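PDB 3N54: spore germination protein B3 from Bacillus subtilis subsp. subtilis, which takes part in the spore's germination response to a mixture of L-asparagine, glucose, fructose and potassium ions, as a lipoprotein component of a germinant receptor. Local coordinates for residues N84-V87 / D88-L91; A155-Y158 / S159-Y163. All blocks are in the same frame, centred on the assembly; numbering follows the deposited sequence.

Interaction 1 (N84-V87 / D88-L91)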
loop_
_atom_site.group_PDB
_atom_site.type_symbol
_atom_site.label_atom_id
_atom_site.label_comp_id
_atom_site.label_asym_id
_atom_site.label_seq_id
_atom_site.Cartn_x
_atom_site.Cartn_y
_atom_site.Cartn_z
ATOM N N ASN A 84 9.394 10.626 -0.708
ATOM C CA ASN A 84 9.667 12.069 -0.689
ATOM C C ASN A 84 8.460 12.996 -0.865
ATOM O O ASN A 84 8.564 14.184 -0.576
ATOM C CB ASN A 84 10.701 12.406 -1.760
ATOM C CG ASN A 84 12.019 11.716 -1.527
ATOM O OD1 ASN A 84 12.661 11.259 -2.468
ATOM N ND2 ASN A 84 12.432 11.622 -0.269
ATOM N N GLN A 85 7.322 12.468 -1.312
ATOM C CA GLN A 85 6.169 13.325 -1.630
ATOM C C GLN A 85 4.846 12.809 -1.105
ATOM O O GLN A 85 4.593 11.600 -1.110
ATOM C CB GLN A 85 6.035 13.469 -3.140
ATOM C CG GLN A 85 7.289 13.924 -3.857
ATOM C CD GLN A 85 7.788 15.280 -3.384
ATOM O OE1 GLN A 85 7.028 16.091 -2.842
ATOM N NE2 GLN A 85 9.075 15.532 -3.590
ATOM N N ASN A 86 4.010 13.744 -0.658
ATOM C CA ASN A 86 2.633 13.469 -0.292
ATOM C C ASN A 86 1.958 12.850 -1.513
ATOM O O ASN A 86 1.846 13.497 -2.558
ATOM C CB ASN A 86 1.937 14.769 0.127
ATOM C CG ASN A 86 0.512 14.552 0.601
ATOM O OD1 ASN A 86 -0.263 13.824 -0.022
ATOM N ND2 ASN A 86 0.154 15.195 1.705
ATOM N N VAL A 87 1.532 11.595 -1.395
ATOM C CA VAL A 87 1.009 10.860 -2.553
ATOM C C VAL A 87 -0.315 11.437 -3.063
ATOM O O VAL A 87 -0.553 11.457 -4.265
ATOM C CB VAL A 87 0.889 9.332 -2.280
ATOM C CG1 VAL A 87 2.268 8.760 -1.914
ATOM C CG2 VAL A 87 -0.131 9.025 -1.192
ATOM N N ASP A 88 -1.157 11.910 -2.153
ATOM C CA ASP A 88 -2.415 12.540 -2.535
ATOM C C ASP A 88 -2.159 13.813 -3.347
ATOM O O ASP A 88 -2.794 14.040 -4.367
ATOM C CB ASP A 88 -3.254 12.865 -1.307
ATOM C CG ASP A 88 -4.642 13.336 -1.668
ATOM O OD1 ASP A 88 -5.503 12.469 -1.923
ATOM O OD2 ASP A 88 -4.879 14.567 -1.688
ATOM N N GLN A 89 -1.205 14.619 -2.898
ATOM C CA GLN A 89 -0.856 15.850 -3.593
ATOM C C GLN A 89 -0.275 15.559 -4.966
ATOM O O GLN A 89 -0.593 16.262 -5.930
ATOM C CB GLN A 89 0.103 16.700 -2.752
ATOM C CG GLN A 89 -0.550 17.291 -1.515
ATOM C CD GLN A 89 0.413 18.140 -0.683
ATOM O OE1 GLN A 89 1.620 18.114 -0.913
ATOM N NE2 GLN A 89 -0.122 18.888 0.289
ATOM N N VAL A 90 0.560 14.520 -5.055
ATOM C CA VAL A 90 1.139 14.088 -6.337
ATOM C C VAL A 90 0.062 13.658 -7.336
ATOM O O VAL A 90 0.063 14.102 -8.477
ATOM C CB VAL A 90 2.130 12.898 -6.166
ATOM C CG1 VAL A 90 2.541 12.324 -7.529
ATOM C CG2 VAL A 90 3.363 13.314 -5.362
ATOM N N LEU A 91 -0.836 12.772 -6.905
ATOM C CA LEU A 91 -1.930 12.299 -7.761
ATOM C C LEU A 91 -2.774 13.468 -8.243
ATOM O O LEU A 91 -3.084 13.567 -9.423
ATOM C CB LEU A 91 -2.818 11.293 -7.018
ATOM C CG LEU A 91 -2.185 9.935 -6.679
ATOM C CD1 LEU A 91 -3.090 9.160 -5.719
ATOM C CD2 LEU A 91 -1.886 9.121 -7.947
#

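Interaction 2 (A155-Y158 / S159-Y163)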
loop_
_atom_site.group_PDB
_atom_site.type_symbol
_atom_site.label_atom_id
_atom_site.label_comp_id
_atom_site.label_asym_id
_atom_site.label_seq_id
_atom_site.Cartn_x
_atom_site.Cartn_y
_atom_site.Cartn_z
ATOM N N ALA A 155 -8.164 5.145 -0.835
ATOM C CA ALA A 155 -6.861 5.751 -0.543
ATOM C C ALA A 155 -6.988 7.263 -0.351
ATOM O O ALA A 155 -6.441 7.822 0.592
ATOM C CB ALA A 155 -5.849 5.430 -1.633
ATOM N N SER A 156 -7.739 7.916 -1.226
ATOM C CA SER A 156 -7.923 9.358 -1.118
ATOM C C SER A 156 -8.664 9.739 0.164
ATOM O O SER A 156 -8.318 10.715 0.811
ATOM C CB SER A 156 -8.677 9.919 -2.321
ATOM O OG SER A 156 -8.649 11.345 -2.254
ATOM N N VAL A 157 -9.684 8.970 0.525
ATOM C CA VAL A 157 -10.416 9.234 1.756
ATOM C C VAL A 157 -9.512 9.022 2.984
ATOM O O VAL A 157 -9.579 9.801 3.933
ATOM C CB VAL A 157 -11.718 8.397 1.837
ATOM C CG1 VAL A 157 -12.265 8.369 3.254
ATOM C CG2 VAL A 157 -12.767 8.963 0.870
ATOM N N TYR A 158 -8.646 8.007 2.946
ATOM C CA TYR A 158 -7.701 7.776 4.040
ATOM C C TYR A 158 -6.779 8.982 4.246
ATOM O O TYR A 158 -6.595 9.442 5.366
ATOM C CB TYR A 158 -6.834 6.532 3.811
ATOM C CG TYR A 158 -7.548 5.195 3.790
ATOM C CD1 TYR A 158 -6.979 4.109 3.131
ATOM C CD2 TYR A 158 -8.786 5.012 4.410
ATOM C CE1 TYR A 158 -7.603 2.865 3.109
ATOM C CE2 TYR A 158 -9.423 3.774 4.386
ATOM C CZ TYR A 158 -8.822 2.705 3.734
ATOM O OH TYR A 158 -9.440 1.478 3.710
ATOM N N SER A 159 -6.195 9.467 3.159
ATOM C CA SER A 159 -5.323 10.638 3.192
ATOM C C SER A 159 -6.022 11.859 3.782
ATOM O O SER A 159 -5.507 12.512 4.697
ATOM C CB SER A 159 -4.886 10.993 1.777
ATOM O OG SER A 159 -4.185 9.915 1.182
ATOM N N GLN A 160 -7.210 12.139 3.269
ATOM C CA GLN A 160 -7.947 13.334 3.648
ATOM C C GLN A 160 -8.397 13.319 5.101
ATOM O O GLN A 160 -8.605 14.379 5.692
ATOM C CB GLN A 160 -9.160 13.518 2.725
ATOM C CG GLN A 160 -8.776 13.731 1.277
ATOM C CD GLN A 160 -9.969 13.743 0.340
ATOM O OE1 GLN A 160 -10.083 12.904 -0.551
ATOM N NE2 GLN A 160 -10.862 14.690 0.537
ATOM N N ASN A 161 -8.546 12.128 5.675
ATOM C CA ASN A 161 -9.054 11.998 7.034
ATOM C C ASN A 161 -7.978 11.684 8.073
ATOM O O ASN A 161 -8.292 11.425 9.234
ATOM C CB ASN A 161 -10.188 10.967 7.075
ATOM C CG ASN A 161 -11.441 11.445 6.337
ATOM O OD1 ASN A 161 -12.553 11.319 6.842
ATOM N ND2 ASN A 161 -11.260 12.009 5.150
ATOM N N GLY A 162 -6.713 11.734 7.665
ATOM C CA GLY A 162 -5.600 11.562 8.596
ATOM C C GLY A 162 -5.304 10.137 9.037
ATOM O O GLY A 162 -4.875 9.917 10.167
ATOM N N TYR A 163 -5.522 9.172 8.152
ATOM C CA TYR A 163 -5.234 7.772 8.461
ATOM C C TYR A 163 -3.940 7.314 7.836
ATOM O O TYR A 163 -3.619 7.703 6.714
ATOM C CB TYR A 163 -6.345 6.855 7.960
ATOM C CG TYR A 163 -7.582 6.882 8.810
ATOM C CD1 TYR A 163 -7.702 6.055 9.925
ATOM C CD2 TYR A 163 -8.628 7.736 8.512
ATOM C CE1 TYR A 163 -8.839 6.081 10.713
ATOM C CE2 TYR A 163 -9.760 7.766 9.287
ATOM C CZ TYR A 163 -9.864 6.937 10.387
ATOM O OH TYR A 163 -10.999 6.972 11.155
#

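Interaction 1 (N84-V87 / D88-L91)
The carboxamides of Asn86 and Gln89 lie face to face, their planes only 12° apart, although the two side chains cross at about a right angle. Over one face of the Asn86 amide runs the extended chain of Gln89, whose CG sits 3.6 Å from Asn86 CG; in return, Gln89 OE1 comes within 3.5 Å of Asn86 CB. The polar ends serve different partners: Asn86 OD1 accepts from ND2 of Asn190, and the side chain of Gln89 comes close to a bound sulfate ion, probably from the crystallisation liquor. The chi1 of -177° swings CG of Asn86 to the side away from its own N and carries OD1 forward over the first turn of the helix, where Gln89 N donates to it at 3.1 Å. That N-H arrives well above the carbonyl plane, 52° out of it, rather than along a lone pair. Were this residue an alanine, the Gln89 N-H and the Asn190 amide would probably lose their common acceptor, and the Gln89 side chain would be freer to turn.

Behind the cap, ordinary helical bonds begin, Val90 N to Asn86 O at 3.0 Å and Leu91 N to Val87 O at 3.0 Å. Branched Val90 suits the turn: its CG2 packs 3.2 Å from Asn86 O and 3.5 Å from Gln85 CB, so the first methylene of a polar residue serves as apolar surface while its amide remains at the exterior. Val87 and Leu91 provide the inward face, Val87 against Leu77 and Met82, Leu91 against Ile75 and Ile152. Short, polar and able to reach forward to a backbone N-H of the first turn, asparagine is a classic N-cap residue, and this is a side-chain N-cap opening helix 87-94.

Interaction 2 (A155-Y158 / S159-Y163)
Tyr158 and Tyr163 form the close-fitting side of this helix end. The carbonyl oxygen of Tyr158 accepts a nearly straight bond from Tyr163 N (3.0 Å, 167°), lying also at the edge of the Tyr163 ring and near its plane. The fold-back sets the two CB atoms 4.2 Å apart and lets both rings meet Phe305; their hydroxyls bond separately, Tyr158 OH to Arg154 and Tyr163 OH to Asp308. Tyrosine fits both places, giving a flat apolar body to the packing and a polar tip to a partner beyond it.

One turn back, Ser159 N bonds to Ala155 O at 3.1 Å. Small Ser159 keeps OG close to the helix, beside its own backbone N (chi1 -60°), where it lies 3.1 Å from Ala155 O and bonds to Asn190.

The other side is looser and faces solvent. Val157, Gln160 and Asn161 are exposed, and the last helical bonding frays: Asn161 N makes only weak bonds, to Val157 O at 3.1 Å and to Tyr158 O. The Asn161 side chain bends back over the same turn, with ND2 3.0 Å from Val157 O.

Gly162 then reverses the chain with a positive phi (77°), comfortable for a residue lacking CB, and its N bonds to Ser159 O at 3.3 Å. Together with the Tyr163-Tyr158 bond this makes a Schellman motif, ending helix 152-160 before strand 165-172.

How the interactions relate
Both contacts are local and lie mainly at the surface, yet they treat opposite ends of neighbouring helices in the N-terminal family region: interaction 1 starts helix 87-94 and interaction 2 finishes helix 152-160. At the start a side-chain oxygen takes a backbone N-H; at the finish backbone carbonyls are met by the returning chain, with glycine making the turn. The apolar packing of interaction 1 is aliphatic, that of interaction 2 largely aromatic, with Ala155 its buried residue. The two touch directly, through a weak Asp88 OD1 to Ser156 OG hydrogen bond and packing of Asp88 CB on Ser159 CB, and Asn190 links them, its amide bonding to Asn86 and to Ser159.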